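Local coordinates for mannosyl-glycoprotein endo-beta-N-acetylglucosamidase-like domain-containing protein (Pseudomonas protegens, PDB 4KT3), which is a type VI secretion effector, a peptidoglycan glycoside hydrolase of the lysozyme clan, and is held here in complex with its immunity protein, at residues 134-137 with 138-142; 164-167 with 168-171. All coordinates share one frame; numbering follows the deposited sequence.

Interaction 1: residues 134-137 with 138-142; sequences DPMA and FAQAL
F138 N donates to D134 O at 2.8 Å, the first backbone bond of helix 135-144. It meets the oxygen almost straight along the carbonyl, with a C=O...N angle of 167°. Three more i to i+4 bonds follow: A139 N to P135 O, Q140 N to M136 O and A141 N to A137 O. The D134 side chain caps the open end. Its CG lies trans to the backbone N (chi1 176°), and OD2 accepts from A137 N at 3.1 Å. That N-H meets OD2 on its anti side, 19° out of the carboxylate plane. The helix dipole would probably favour the negative charge here.

The packed side is that of P135, F138, A139 and L142. F138 CB rests 3.5 Å from both P135 O and D134 O, and P135 O lies at the edge of the ring, near its plane. The F138 ring leads away from the first turn. There it meets I168 of helix 160-174, V129 of helix 114-129 and N61 of helix 59-70. A139 and L142 are buried on this side too.

The solvent side is looser. Q140 is exposed, and its chain runs back over the first turn. Its CG sits 3.2 Å from M136 O, and its amide lies beside M136. The selenomethionine M136 bends at chi2 and chi3, which folds CE round to 3.9 Å from Q140 NE2. The two side chains cross at an angle and are in light contact. M136 also touches A161 of helix 160-174, at the border between the packed and the open side. A137 is partly exposed, and the loop residue Q132 touches its side chain. The whole is a helix N-terminus with an Asp N-cap, followed by Pro at the first helical position, opening an amphipathic helix of the alpha-helical glucosaminidase domain.

Interaction 2: residues 164-167 with 168-171; sequences LADI and IIAV
L164 and I168 meet one turn apart, CG of L164 lying 4.1 Å from CD1 of I168. The two chains pass at a slant. I168 CG1 is trans to its own carbonyl carbon (chi1 -73°), which brings it back along the helix to 3.5 Å from L164 O. Its CD1 continues toward the leucine. I167 and V171 form a second pair, with their CG2 methyls 4.3 Å apart. V171 CG2 also lies 3.4 Å from I167 O. On another side of the helix, I169 CG1 lies 3.3 Å from A165 O. I169 is exposed.

Beneath these contacts is the backbone of helix 160-174. I168 N, I169 N, A170 N and V171 N donate to L164 O, A165 O, D166 O and I167 O. The bond from V171 N to I167 O measures 2.8 Å, with an N-H...O angle of 164°. This is regular alpha-helix, the last helix of the mainly helical glucosaminidase domain. It joins the helices before it through its buried side.

Further out, L164 touches A139 and L142, and A165 touches P135, all on helix 135-144. Helix 59-70 covers the other pair: Q68 meets I167 and L63 meets V171. E60 and N61 of that helix reach I168. D166 is partly exposed, and its OD1 forms a salt bridge with R162, one turn earlier, which probably steadies the carboxylate. I167 also packs against N96 of the putative lipoprotein, the other chain of the complex.

Interaction 1 and interaction 2 lie on successive helices, 135-144 and 160-174. Their centres are 11 Å apart, and the two helices pack directly. L142 CD2 meets L164 CD2 at 3.6 Å. P135 CB and A165 CB are in van der Waals contact at 3.7 Å. F138 CD2 touches I168 CD1 at 3.8 Å. A139 CB also reaches L164 CD2, at 3.9 Å. F138 and I168 share a further neighbour, N61 of helix 59-70, so three helices meet here. No other chain of the assembly touches interaction 1; of the two, only interaction 2 reaches the partner chain.

Interaction 1: residues 134-137 with 138-142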
# COMPACT_ATOMS: atom_id res chain seq x y z
N ASP A 134 -21.03 -5.84 -1.59
CA ASP A 134 -20.61 -4.87 -2.59
C ASP A 134 -19.38 -4.14 -2.07
O ASP A 134 -19.37 -3.69 -0.93
CB ASP A 134 -21.73 -3.88 -2.88
CG ASP A 134 -21.30 -2.79 -3.83
OD1 ASP A 134 -21.23 -3.06 -5.05
OD2 ASP A 134 -21.06 -1.66 -3.36
N PRO A 135 -18.33 -4.03 -2.89
CA PRO A 135 -17.08 -3.42 -2.41
C PRO A 135 -17.24 -1.98 -1.89
O PRO A 135 -16.59 -1.62 -0.90
CB PRO A 135 -16.18 -3.47 -3.64
CG PRO A 135 -16.63 -4.71 -4.35
CD PRO A 135 -18.13 -4.72 -4.18
N MSE A 136 -18.06 -1.16 -2.55
CA MSE A 136 -18.30 0.19 -2.05
C MSE A 136 -19.03 0.19 -0.71
O MSE A 136 -18.67 0.93 0.19
CB MSE A 136 -19.11 1.01 -3.06
CG MSE A 136 -18.31 1.38 -4.29
SE MSE A 136 -17.01 2.75 -3.88
CE MSE A 136 -18.21 4.27 -3.75
N ALA A 137 -20.06 -0.64 -0.60
CA ALA A 137 -20.80 -0.78 0.65
C ALA A 137 -19.87 -1.25 1.76
O ALA A 137 -19.97 -0.80 2.90
CB ALA A 137 -21.95 -1.75 0.48
N PHE A 138 -18.99 -2.19 1.43
CA PHE A 138 -18.01 -2.68 2.40
C PHE A 138 -17.13 -1.53 2.92
O PHE A 138 -16.96 -1.36 4.13
CB PHE A 138 -17.16 -3.79 1.77
CG PHE A 138 -16.08 -4.32 2.66
CD1 PHE A 138 -16.38 -5.14 3.74
CD2 PHE A 138 -14.75 -3.99 2.44
CE1 PHE A 138 -15.38 -5.64 4.56
CE2 PHE A 138 -13.75 -4.48 3.25
CZ PHE A 138 -14.06 -5.29 4.32
N ALA A 139 -16.57 -0.74 2.01
CA ALA A 139 -15.68 0.34 2.42
C ALA A 139 -16.45 1.36 3.26
O ALA A 139 -15.95 1.87 4.26
CB ALA A 139 -15.07 1.00 1.21
N GLN A 140 -17.69 1.65 2.86
CA GLN A 140 -18.50 2.60 3.62
C GLN A 140 -18.81 2.09 5.03
O GLN A 140 -18.80 2.87 5.99
CB GLN A 140 -19.78 2.92 2.85
CG GLN A 140 -19.52 3.73 1.57
CD GLN A 140 -20.60 3.56 0.52
OE1 GLN A 140 -21.56 2.80 0.70
NE2 GLN A 140 -20.45 4.27 -0.60
N ALA A 141 -19.04 0.79 5.18
CA ALA A 141 -19.29 0.22 6.49
C ALA A 141 -18.03 0.27 7.35
O ALA A 141 -18.11 0.44 8.57
CB ALA A 141 -19.78 -1.22 6.35
N LEU A 142 -16.88 0.13 6.71
CA LEU A 142 -15.60 0.20 7.39
C LEU A 142 -15.46 1.56 8.06
O LEU A 142 -15.05 1.67 9.22
CB LEU A 142 -14.47 0.01 6.36
CG LEU A 142 -13.27 -0.83 6.73
CD1 LEU A 142 -13.65 -2.10 7.46
CD2 LEU A 142 -12.52 -1.15 5.45

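Interaction 2: residues 164-167 with 168-171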
# COMPACT_ATOMS: atom_id res chain seq x y z
N LEU A 164 -10.49 1.82 -2.08
CA LEU A 164 -10.45 0.49 -1.50
C LEU A 164 -11.21 -0.49 -2.40
O LEU A 164 -10.78 -1.63 -2.59
CB LEU A 164 -11.05 0.47 -0.10
CG LEU A 164 -11.15 -0.89 0.60
CD1 LEU A 164 -9.80 -1.58 0.66
CD2 LEU A 164 -11.69 -0.72 2.00
N ALA A 165 -12.35 -0.06 -2.93
CA ALA A 165 -13.14 -0.92 -3.79
C ALA A 165 -12.33 -1.36 -5.01
O ALA A 165 -12.43 -2.51 -5.45
CB ALA A 165 -14.44 -0.21 -4.21
N ASP A 166 -11.51 -0.46 -5.54
CA ASP A 166 -10.65 -0.80 -6.68
C ASP A 166 -9.61 -1.85 -6.30
O ASP A 166 -9.30 -2.74 -7.10
CB ASP A 166 -9.96 0.45 -7.24
CG ASP A 166 -10.91 1.32 -8.05
OD1 ASP A 166 -12.05 0.87 -8.34
OD2 ASP A 166 -10.53 2.46 -8.41
N ILE A 167 -9.06 -1.76 -5.09
CA ILE A 167 -8.12 -2.77 -4.61
C ILE A 167 -8.81 -4.13 -4.49
O ILE A 167 -8.25 -5.16 -4.87
CB ILE A 167 -7.50 -2.38 -3.25
CG1 ILE A 167 -6.54 -1.21 -3.46
CG2 ILE A 167 -6.76 -3.55 -2.63
CD1 ILE A 167 -6.01 -0.62 -2.17
N ILE A 168 -10.04 -4.13 -3.99
CA ILE A 168 -10.80 -5.37 -3.84
C ILE A 168 -11.02 -6.01 -5.21
O ILE A 168 -10.87 -7.23 -5.37
CB ILE A 168 -12.15 -5.08 -3.13
CG1 ILE A 168 -11.89 -4.79 -1.65
CG2 ILE A 168 -13.12 -6.24 -3.29
CD1 ILE A 168 -13.06 -4.16 -0.91
N ILE A 169 -11.35 -5.20 -6.20
CA ILE A 169 -11.58 -5.72 -7.55
C ILE A 169 -10.27 -6.26 -8.14
O ILE A 169 -10.25 -7.31 -8.81
CB ILE A 169 -12.21 -4.65 -8.45
CG1 ILE A 169 -13.63 -4.34 -7.95
CG2 ILE A 169 -12.26 -5.12 -9.90
CD1 ILE A 169 -14.22 -3.06 -8.50
N ALA A 170 -9.17 -5.56 -7.88
CA ALA A 170 -7.86 -6.01 -8.35
C ALA A 170 -7.47 -7.34 -7.70
O ALA A 170 -6.94 -8.23 -8.37
CB ALA A 170 -6.80 -4.94 -8.07
N VAL A 171 -7.71 -7.45 -6.40
CA VAL A 171 -7.46 -8.70 -5.69
C VAL A 171 -8.29 -9.84 -6.28
O VAL A 171 -7.77 -10.93 -6.49
CB VAL A 171 -7.67 -8.54 -4.16
CG1 VAL A 171 -7.83 -9.88 -3.44
CG2 VAL A 171 -6.51 -7.77 -3.56